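PDB 3GKB: putative enoyl-CoA hydratase from Streptomyces avermitilis, which is of unknown function but probably acts on an acyl-CoA thioester, as enoyl-CoA hydratases and other crotonase-like enzymes do. Local coordinates for residues Ser9-Ser14 with Met37-Thr42; Arg21-Asn26 with Ser59-Glu64; Pro63-Ala68 with Ala114-Gly119. All blocks are in the same frame, centred on the assembly; numbering follows the deposited sequence.

Overall arrangement
The three contacts run from the edge of the crotonase fold towards its middle. Contact 1 sets the start of edge strand 11-16 against helix 34-48, gripping one glutamate carboxylate beside a leucine pair; it is mostly buried, with an exposed end at Ser9. Contact 2, only partly buried, joins the neighbouring strand 19-24 to strand 55-60 by backbone hydrogen bonds between parallel strands, and touches contact 1 through Thr10 O and Asp25 N. Contact 3 takes up the chain just after strand 55-60, shares Pro63 and Glu64 with contact 2, and pairs residues 63-68 with strand 116-118. It is largely buried and closest to the chain centre, yet mixes backbone bonds with charges and bridging waters. Centres of contacts 1 and 3 lie about 17 Å apart.

Contact 1: residues Ser9-Ser14 with Met37-Thr42; sequences STLRVS and MRELRT
Glu39 reaches out from helix 34-48 and places its carboxylate against Ser9 and Thr10, where the chain enters the edge strand of the main sheet of this crotonase fold. CG stands beside the backbone N (chi1 -69°) and the chain runs extended from there, which carries the acid clear of the helix. Four hydrogen bonds then hold it, two on each oxygen. Ser9 N points almost straight at Glu39 OE2 (2.8 Å, 176° at the hydrogen) from the syn side, while Ser9 OG donates to the same OE2 from above the carboxylate plane. Thr10 N meets Glu39 OE1 on its syn lone pair at 2.9 Å; Thr10 OG1 comes to that oxygen on the anti side, out of the plane. With donors in and above the plane, the carboxylate is likely to be fixed in rotation, and the four together would probably stabilise its negative charge.

The two sides of this grip differ. Ser9 is exposed and Glu39 partly so, which makes this the looser, solvent-facing end. Thr10 is buried, and next along the strand the contact turns apolar: Leu11 CD2 lies 4.1 Å from Glu39 CB and packs against Leu40, and Val43 of the same helix extends the apolar packing against Leu11. The shortest polar approach falls on the buried side, Thr10 OG1 to Glu39 OE1 at 2.6 Å.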
loop_
_atom_site.group_PDB
_atom_site.type_symbol
_atom_site.label_atom_id
_atom_site.label_comp_id
_atom_site.label_asym_id
_atom_site.label_seq_id
_atom_site.Cartn_x
_atom_site.Cartn_y
_atom_site.Cartn_z
ATOM N N SER B 9 14.857 -34.992 -3.494
ATOM C CA SER B 9 14.736 -35.220 -4.920
ATOM C C SER B 9 14.317 -33.979 -5.683
ATOM O O SER B 9 14.453 -33.959 -6.894
ATOM C CB SER B 9 13.726 -36.337 -5.176
ATOM O OG SER B 9 12.486 -35.995 -4.574
ATOM N N THR B 10 13.782 -32.964 -4.989
ATOM C CA THR B 10 13.230 -31.771 -5.661
ATOM C C THR B 10 13.929 -30.456 -5.277
ATOM O O THR B 10 13.577 -29.373 -5.795
ATOM C CB THR B 10 11.744 -31.582 -5.352
ATOM O OG1 THR B 10 11.575 -31.278 -3.958
ATOM C CG2 THR B 10 10.916 -32.820 -5.741
ATOM N N LEU B 11 14.888 -30.558 -4.357
ATOM C CA LEU B 11 15.616 -29.403 -3.865
ATOM C C LEU B 11 16.938 -29.848 -3.242
ATOM O O LEU B 11 17.148 -31.049 -2.980
ATOM C CB LEU B 11 14.756 -28.617 -2.860
ATOM C CG LEU B 11 14.306 -29.317 -1.575
ATOM C CD1 LEU B 11 15.385 -29.141 -0.526
ATOM C CD2 LEU B 11 12.955 -28.787 -1.043
ATOM N N ARG B 12 17.822 -28.874 -3.043
ATOM C CA ARG B 12 19.076 -29.053 -2.302
ATOM C C ARG B 12 19.208 -27.953 -1.269
ATOM O O ARG B 12 18.788 -26.822 -1.511
ATOM C CB ARG B 12 20.260 -28.940 -3.250
ATOM C CG ARG B 12 20.376 -30.101 -4.179
ATOM C CD ARG B 12 21.633 -29.971 -5.039
ATOM N NE ARG B 12 21.580 -28.857 -5.987
ATOM C CZ ARG B 12 20.812 -28.834 -7.076
ATOM N NH1 ARG B 12 19.989 -29.843 -7.358
ATOM N NH2 ARG B 12 20.860 -27.797 -7.884
ATOM N N VAL B 13 19.795 -28.288 -0.124
ATOM C CA VAL B 13 20.039 -27.326 0.913
ATOM C C VAL B 13 21.498 -27.328 1.337
ATOM O O VAL B 13 22.129 -28.387 1.432
ATOM C CB VAL B 13 19.175 -27.583 2.160
ATOM C CG1 VAL B 13 19.343 -26.435 3.142
ATOM C CG2 VAL B 13 17.741 -27.745 1.789
ATOM N N SER B 14 22.032 -26.144 1.571
ATOM C CA SER B 14 23.344 -26.003 2.174
ATOM C C SER B 14 23.338 -24.793 3.095
ATOM O O SER B 14 22.526 -23.879 2.928
ATOM C CB SER B 14 24.407 -25.852 1.105
ATOM O OG SER B 14 24.209 -24.702 0.327
ATOM N N MET B 37 6.268 -30.670 -1.829
ATOM C CA MET B 37 5.516 -30.174 -0.678
ATOM C C MET B 37 5.999 -30.865 0.611
ATOM O O MET B 37 6.171 -30.232 1.652
ATOM C CB MET B 37 4.010 -30.391 -0.898
ATOM C CG MET B 37 3.381 -29.499 -1.978
ATOM S SD MET B 37 1.683 -29.841 -2.519
ATOM C CE MET B 37 0.787 -29.293 -1.082
ATOM N N ARG B 38 6.231 -32.175 0.524
ATOM C CA ARG B 38 6.694 -32.935 1.682
ATOM C C ARG B 38 8.140 -32.581 2.024
ATOM O O ARG B 38 8.477 -32.416 3.205
ATOM C CB ARG B 38 6.519 -34.442 1.401
ATOM C CG ARG B 38 6.979 -35.362 2.477
ATOM C CD ARG B 38 6.417 -36.770 2.206
ATOM N NE ARG B 38 7.045 -37.435 1.063
ATOM C CZ ARG B 38 6.554 -37.541 -0.180
ATOM N NH1 ARG B 38 5.376 -37.015 -0.535
ATOM N NH2 ARG B 38 7.265 -38.201 -1.092
ATOM N N GLU B 39 8.981 -32.430 1.000
ATOM C CA GLU B 39 10.397 -32.140 1.215
ATOM C C GLU B 39 10.582 -30.721 1.773
ATOM O O GLU B 39 11.436 -30.508 2.630
ATOM C CB GLU B 39 11.233 -32.352 -0.058
ATOM C CG GLU B 39 11.360 -33.816 -0.468
ATOM C CD GLU B 39 12.256 -34.041 -1.664
ATOM O OE1 GLU B 39 12.582 -33.084 -2.405
ATOM O OE2 GLU B 39 12.626 -35.218 -1.887
ATOM N N LEU B 40 9.794 -29.764 1.279
ATOM C CA LEU B 40 9.801 -28.411 1.835
ATOM C C LEU B 40 9.442 -28.418 3.328
ATOM O O LEU B 40 10.089 -27.741 4.148
ATOM C CB LEU B 40 8.811 -27.504 1.078
ATOM C CG LEU B 40 9.303 -26.956 -0.244
ATOM C CD1 LEU B 40 8.119 -26.446 -1.065
ATOM C CD2 LEU B 40 10.350 -25.821 -0.000
ATOM N N ARG B 41 8.416 -29.171 3.696
ATOM C CA ARG B 41 8.035 -29.267 5.096
ATOM C C ARG B 41 9.175 -29.826 5.938
ATOM O O ARG B 41 9.510 -29.277 6.995
ATOM C CB ARG B 41 6.791 -30.140 5.263
ATOM C CG ARG B 41 6.207 -30.027 6.664
ATOM C CD ARG B 41 4.789 -30.580 6.754
ATOM N NE ARG B 41 4.868 -32.039 6.859
ATOM C CZ ARG B 41 4.402 -32.926 5.972
ATOM N NH1 ARG B 41 3.790 -32.541 4.860
ATOM N NH2 ARG B 41 4.545 -34.228 6.197
ATOM N N THR B 42 9.773 -30.916 5.469
ATOM C CA THR B 42 10.902 -31.532 6.183
ATOM C C THR B 42 12.066 -30.570 6.380
ATOM O O THR B 42 12.573 -30.418 7.507
ATOM C CB THR B 42 11.397 -32.815 5.466
ATOM O OG1 THR B 42 10.307 -33.733 5.348
ATOM C CG2 THR B 42 12.526 -33.471 6.254
#

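Contact 2: residues Arg21-Asn26 with Ser59-Glu64; sequences RIILDN and SSADPE
This is the strand pairing of a beta-alpha-beta crossover: strand 19-24 leads through helix 34-48 to strand 55-60, which lies parallel beside it. Ser59 N donates to Ile22 O at 3.0 Å, Leu24 N to Ser59 O at 2.8 Å, and Ala61 N to Leu24 O at 2.8 Å, the last nearly straight (176° at the hydrogen). Ile23 and Ser59 share one face of the sheet, where Ile23 CG2 reaches forward to Ala61 CB at 3.7 Å. The methyl of Ala61 also lies against the carboxylate of Asp25, whose OD2 is salt-bridged to Arg12 on the edge strand.

On the other face, with Leu24, Ser60 closes off the strand end. Its chi1 of 178° swings OG beside the carbonyl carbon, within reach of Asp62 N two residues on, from which it accepts in an ST turn; OG also bonds to Phe65 O. With alanine in place of Ser60, Asp62 N would lose this acceptor and Phe65 O its hydroxyl partner, and the turn would probably be less firmly set. An Asx turn follows at once, Glu64 N donating to Asp62 OD1 at 2.9 Å.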
loop_
_atom_site.group_PDB
_atom_site.type_symbol
_atom_site.label_atom_id
_atom_site.label_comp_id
_atom_site.label_asym_id
_atom_site.label_seq_id
_atom_site.Cartn_x
_atom_site.Cartn_y
_atom_site.Cartn_z
ATOM N N ARG B 21 20.783 -21.919 2.075
ATOM C CA ARG B 21 20.327 -21.689 0.705
ATOM C C ARG B 21 19.543 -22.922 0.290
ATOM O O ARG B 21 20.052 -24.052 0.376
ATOM C CB ARG B 21 21.507 -21.455 -0.243
ATOM C CG ARG B 21 22.080 -20.057 -0.141
ATOM C CD ARG B 21 23.177 -19.864 -1.151
ATOM N NE ARG B 21 24.373 -20.624 -0.798
ATOM C CZ ARG B 21 25.363 -20.936 -1.642
ATOM N NH1 ARG B 21 25.323 -20.574 -2.924
ATOM N NH2 ARG B 21 26.405 -21.632 -1.199
ATOM N N ILE B 22 18.290 -22.710 -0.104
ATOM C CA ILE B 22 17.448 -23.791 -0.577
ATOM C C ILE B 22 17.277 -23.557 -2.068
ATOM O O ILE B 22 16.740 -22.541 -2.478
ATOM C CB ILE B 22 16.091 -23.822 0.176
ATOM C CG1 ILE B 22 16.317 -24.078 1.683
ATOM C CG2 ILE B 22 15.187 -24.866 -0.414
ATOM C CD1 ILE B 22 15.035 -24.031 2.521
ATOM N N ILE B 23 17.775 -24.487 -2.869
ATOM C CA ILE B 23 17.744 -24.361 -4.316
ATOM C C ILE B 23 16.725 -25.357 -4.830
ATOM O O ILE B 23 16.872 -26.576 -4.640
ATOM C CB ILE B 23 19.129 -24.671 -4.959
ATOM C CG1 ILE B 23 20.213 -23.753 -4.358
ATOM C CG2 ILE B 23 19.034 -24.512 -6.491
ATOM C CD1 ILE B 23 21.660 -24.164 -4.694
ATOM N N LEU B 24 15.701 -24.836 -5.499
ATOM C CA LEU B 24 14.590 -25.613 -5.994
ATOM C C LEU B 24 14.949 -26.171 -7.382
ATOM O O LEU B 24 15.386 -25.424 -8.254
ATOM C CB LEU B 24 13.326 -24.739 -6.040
ATOM C CG LEU B 24 12.933 -24.098 -4.690
ATOM C CD1 LEU B 24 12.109 -22.821 -4.883
ATOM C CD2 LEU B 24 12.170 -25.075 -3.859
ATOM N N ASP B 25 14.827 -27.492 -7.546
ATOM C CA ASP B 25 15.333 -28.196 -8.740
ATOM C C ASP B 25 14.504 -29.454 -9.000
ATOM O O ASP B 25 14.793 -30.549 -8.464
ATOM C CB ASP B 25 16.822 -28.524 -8.576
ATOM C CG ASP B 25 17.500 -28.982 -9.880
ATOM O OD1 ASP B 25 16.824 -29.133 -10.922
ATOM O OD2 ASP B 25 18.755 -29.151 -9.868
ATOM N N ASN B 26 13.428 -29.273 -9.771
ATOM C CA ASN B 26 12.484 -30.346 -10.077
ATOM C C ASN B 26 12.143 -30.291 -11.559
ATOM O O ASN B 26 11.089 -29.787 -11.945
ATOM C CB ASN B 26 11.222 -30.230 -9.220
ATOM C CG ASN B 26 10.267 -31.346 -9.449
ATOM O OD1 ASN B 26 10.679 -32.485 -9.631
ATOM N ND2 ASN B 26 8.968 -31.046 -9.398
ATOM N N SER B 59 16.103 -20.026 -3.958
ATOM C CA SER B 59 16.409 -19.715 -5.346
ATOM C C SER B 59 16.066 -20.921 -6.215
ATOM O O SER B 59 15.745 -22.005 -5.725
ATOM C CB SER B 59 17.882 -19.295 -5.505
ATOM O OG SER B 59 18.756 -20.394 -5.268
ATOM N N SER B 60 16.105 -20.738 -7.523
ATOM C CA SER B 60 15.834 -21.852 -8.425
ATOM C C SER B 60 17.051 -22.293 -9.251
ATOM O O SER B 60 17.822 -21.454 -9.696
ATOM C CB SER B 60 14.732 -21.454 -9.397
ATOM O OG SER B 60 14.480 -22.510 -10.303
ATOM N N ALA B 61 17.163 -23.593 -9.498
ATOM C CA ALA B 61 18.146 -24.130 -10.449
ATOM C C ALA B 61 17.664 -24.079 -11.915
ATOM O O ALA B 61 18.461 -24.251 -12.856
ATOM C CB ALA B 61 18.524 -25.561 -10.041
ATOM N N ASP B 62 16.372 -23.826 -12.115
ATOM C CA ASP B 62 15.781 -23.846 -13.476
ATOM C C ASP B 62 16.008 -22.480 -14.134
ATOM O O ASP B 62 15.689 -21.450 -13.540
ATOM C CB ASP B 62 14.292 -24.176 -13.364
ATOM C CG ASP B 62 13.608 -24.354 -14.708
ATOM O OD1 ASP B 62 13.590 -23.401 -15.523
ATOM O OD2 ASP B 62 13.028 -25.453 -14.907
ATOM N N PRO B 63 16.569 -22.457 -15.360
ATOM C CA PRO B 63 16.895 -21.165 -15.961
ATOM C C PRO B 63 15.699 -20.266 -16.315
ATOM O O PRO B 63 15.912 -19.093 -16.552
ATOM C CB PRO B 63 17.680 -21.536 -17.243
ATOM C CG PRO B 63 17.377 -22.984 -17.506
ATOM C CD PRO B 63 17.021 -23.607 -16.178
ATOM N N GLU B 64 14.482 -20.808 -16.396
ATOM C CA GLU B 64 13.318 -20.013 -16.805
ATOM C C GLU B 64 12.231 -19.885 -15.728
ATOM O O GLU B 64 11.499 -18.865 -15.689
ATOM C CB GLU B 64 12.708 -20.622 -18.064
ATOM C CG GLU B 64 11.551 -19.800 -18.572
ATOM C CD GLU B 64 11.209 -20.046 -20.032
ATOM O OE1 GLU B 64 11.818 -20.952 -20.650
ATOM O OE2 GLU B 64 10.320 -19.299 -20.524
#

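Contact 3: residues Pro63-Ala68 with Ala114-Gly119; sequences PEFFLA and AGKARG
A short parallel strand pairing ties the loop after strand 55-60 to strand 116-118, which runs into Gly119, the N-cap of helix 120-127; by analogy with other crotonase-fold enzymes, the oxyanion hole probably lies close by. Lys116 sits between two bonds: its N donates to Glu64 O (2.9 Å), and its O accepts from Phe66 N (2.8 Å), which comes in above the carbonyl plane. Beyond the corner at Phe66 the pairing slackens, and Arg118 N makes only weak bonds to Leu67 O and Ala68 O. Having no side chain, Gly115 lets Glu64 O approach its CA to 3.4 Å.

Phe65 lies across the stem of Lys116, CE1 3.9 Å from Lys116 CD, and has Arg118 NH1 near its ring plane at the edge. The bend at the end of Lys116 (chi4 65°) turns NZ back towards Glu64 OE2 in a long salt bridge of 3.8 Å; a water joins that NZ to Glu64 O, and a second joins Arg118 NH1 to Ala68 O.

Arg268 and Glu271 are the stronger salt-bridge partners of Glu64 and Arg118, so helices 264-268 and 270-280 border this charged side. Phe66 and Ala117 pack against helix 120-127, and Phe66 also touches strand 108-113.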
loop_
_atom_site.group_PDB
_atom_site.type_symbol
_atom_site.label_atom_id
_atom_site.label_comp_id
_atom_site.label_asym_id
_atom_site.label_seq_id
_atom_site.Cartn_x
_atom_site.Cartn_y
_atom_site.Cartn_z
ATOM N N PRO B 63 16.569 -22.457 -15.360
ATOM C CA PRO B 63 16.895 -21.165 -15.961
ATOM C C PRO B 63 15.699 -20.266 -16.315
ATOM O O PRO B 63 15.912 -19.093 -16.552
ATOM C CB PRO B 63 17.680 -21.536 -17.243
ATOM C CG PRO B 63 17.377 -22.984 -17.506
ATOM C CD PRO B 63 17.021 -23.607 -16.178
ATOM N N GLU B 64 14.482 -20.808 -16.396
ATOM C CA GLU B 64 13.318 -20.013 -16.805
ATOM C C GLU B 64 12.231 -19.885 -15.728
ATOM O O GLU B 64 11.499 -18.865 -15.689
ATOM C CB GLU B 64 12.708 -20.622 -18.064
ATOM C CG GLU B 64 11.551 -19.800 -18.572
ATOM C CD GLU B 64 11.209 -20.046 -20.032
ATOM O OE1 GLU B 64 11.818 -20.952 -20.650
ATOM O OE2 GLU B 64 10.320 -19.299 -20.524
ATOM N N PHE B 65 12.116 -20.912 -14.882
ATOM C CA PHE B 65 11.043 -21.000 -13.855
ATOM C C PHE B 65 11.596 -21.058 -12.435
ATOM O O PHE B 65 12.515 -21.809 -12.144
ATOM C CB PHE B 65 10.162 -22.219 -14.122
ATOM C CG PHE B 65 9.615 -22.221 -15.501
ATOM C CD1 PHE B 65 8.578 -21.352 -15.845
ATOM C CD2 PHE B 65 10.199 -22.983 -16.478
ATOM C CE1 PHE B 65 8.121 -21.295 -17.139
ATOM C CE2 PHE B 65 9.761 -22.910 -17.778
ATOM C CZ PHE B 65 8.732 -22.073 -18.110
ATOM N N PHE B 66 11.034 -20.232 -11.555
ATOM C CA PHE B 66 11.300 -20.338 -10.123
ATOM C C PHE B 66 10.508 -21.528 -9.598
ATOM O O PHE B 66 11.094 -22.535 -9.163
ATOM C CB PHE B 66 10.917 -19.034 -9.417
ATOM C CG PHE B 66 11.090 -19.071 -7.940
ATOM C CD1 PHE B 66 12.337 -18.836 -7.361
ATOM C CD2 PHE B 66 10.022 -19.379 -7.111
ATOM C CE1 PHE B 66 12.481 -18.885 -5.998
ATOM C CE2 PHE B 66 10.184 -19.439 -5.733
ATOM C CZ PHE B 66 11.410 -19.198 -5.187
ATOM N N LEU B 67 9.174 -21.427 -9.704
ATOM C CA LEU B 67 8.235 -22.523 -9.439
ATOM C C LEU B 67 7.063 -22.334 -10.388
ATOM O O LEU B 67 6.436 -21.312 -10.367
ATOM C CB LEU B 67 7.728 -22.528 -8.011
ATOM C CG LEU B 67 8.705 -22.974 -6.914
ATOM C CD1 LEU B 67 8.077 -22.684 -5.506
ATOM C CD2 LEU B 67 9.137 -24.461 -7.081
ATOM N N ALA B 68 6.831 -23.303 -11.251
ATOM C CA ALA B 68 5.879 -23.141 -12.349
ATOM C C ALA B 68 4.467 -22.875 -11.849
ATOM O O ALA B 68 3.808 -21.960 -12.318
ATOM C CB ALA B 68 5.892 -24.363 -13.220
ATOM N N ALA B 114 14.422 -14.896 -10.274
ATOM C CA ALA B 114 15.023 -14.572 -11.550
ATOM C C ALA B 114 14.106 -14.888 -12.718
ATOM O O ALA B 114 14.144 -14.161 -13.719
ATOM C CB ALA B 114 16.376 -15.281 -11.709
ATOM N N GLY B 115 13.244 -15.887 -12.574
ATOM C CA GLY B 115 12.380 -16.331 -13.646
ATOM C C GLY B 115 10.897 -16.220 -13.304
ATOM O O GLY B 115 10.477 -15.325 -12.544
ATOM N N LYS B 116 10.117 -17.122 -13.891
ATOM C CA LYS B 116 8.667 -17.102 -13.764
ATOM C C LYS B 116 8.163 -17.964 -12.607
ATOM O O LYS B 116 8.606 -19.113 -12.419
ATOM C CB LYS B 116 7.999 -17.571 -15.064
ATOM C CG LYS B 116 8.240 -16.655 -16.247
ATOM C CD LYS B 116 7.978 -17.395 -17.534
ATOM C CE LYS B 116 8.074 -16.509 -18.760
ATOM N NZ LYS B 116 9.447 -16.009 -18.950
ATOM N N ALA B 117 7.210 -17.391 -11.866
ATOM C CA ALA B 117 6.510 -18.087 -10.794
ATOM C C ALA B 117 5.027 -17.824 -10.963
ATOM O O ALA B 117 4.607 -16.679 -11.038
ATOM C CB ALA B 117 6.989 -17.589 -9.412
ATOM N N ARG B 118 4.245 -18.890 -11.079
ATOM C CA ARG B 118 2.822 -18.769 -11.256
ATOM C C ARG B 118 2.052 -19.648 -10.270
ATOM O O ARG B 118 2.581 -20.638 -9.723
ATOM C CB ARG B 118 2.385 -19.100 -12.673
ATOM C CG ARG B 118 2.954 -18.206 -13.753
ATOM C CD ARG B 118 2.396 -18.647 -15.065
ATOM N NE ARG B 118 2.790 -17.886 -16.251
ATOM C CZ ARG B 118 3.776 -18.224 -17.089
ATOM N NH1 ARG B 118 4.562 -19.246 -16.825
ATOM N NH2 ARG B 118 3.974 -17.523 -18.208
ATOM N N GLY B 119 0.807 -19.256 -10.028
ATOM C CA GLY B 119 -0.078 -19.963 -9.097
ATOM C C GLY B 119 0.536 -20.157 -7.738
ATOM O O GLY B 119 1.000 -19.201 -7.104
HETATM O O HOH W 1 11.624 -16.717 -17.438
HETATM O O HOH W 2 4.582 -21.255 -14.925
#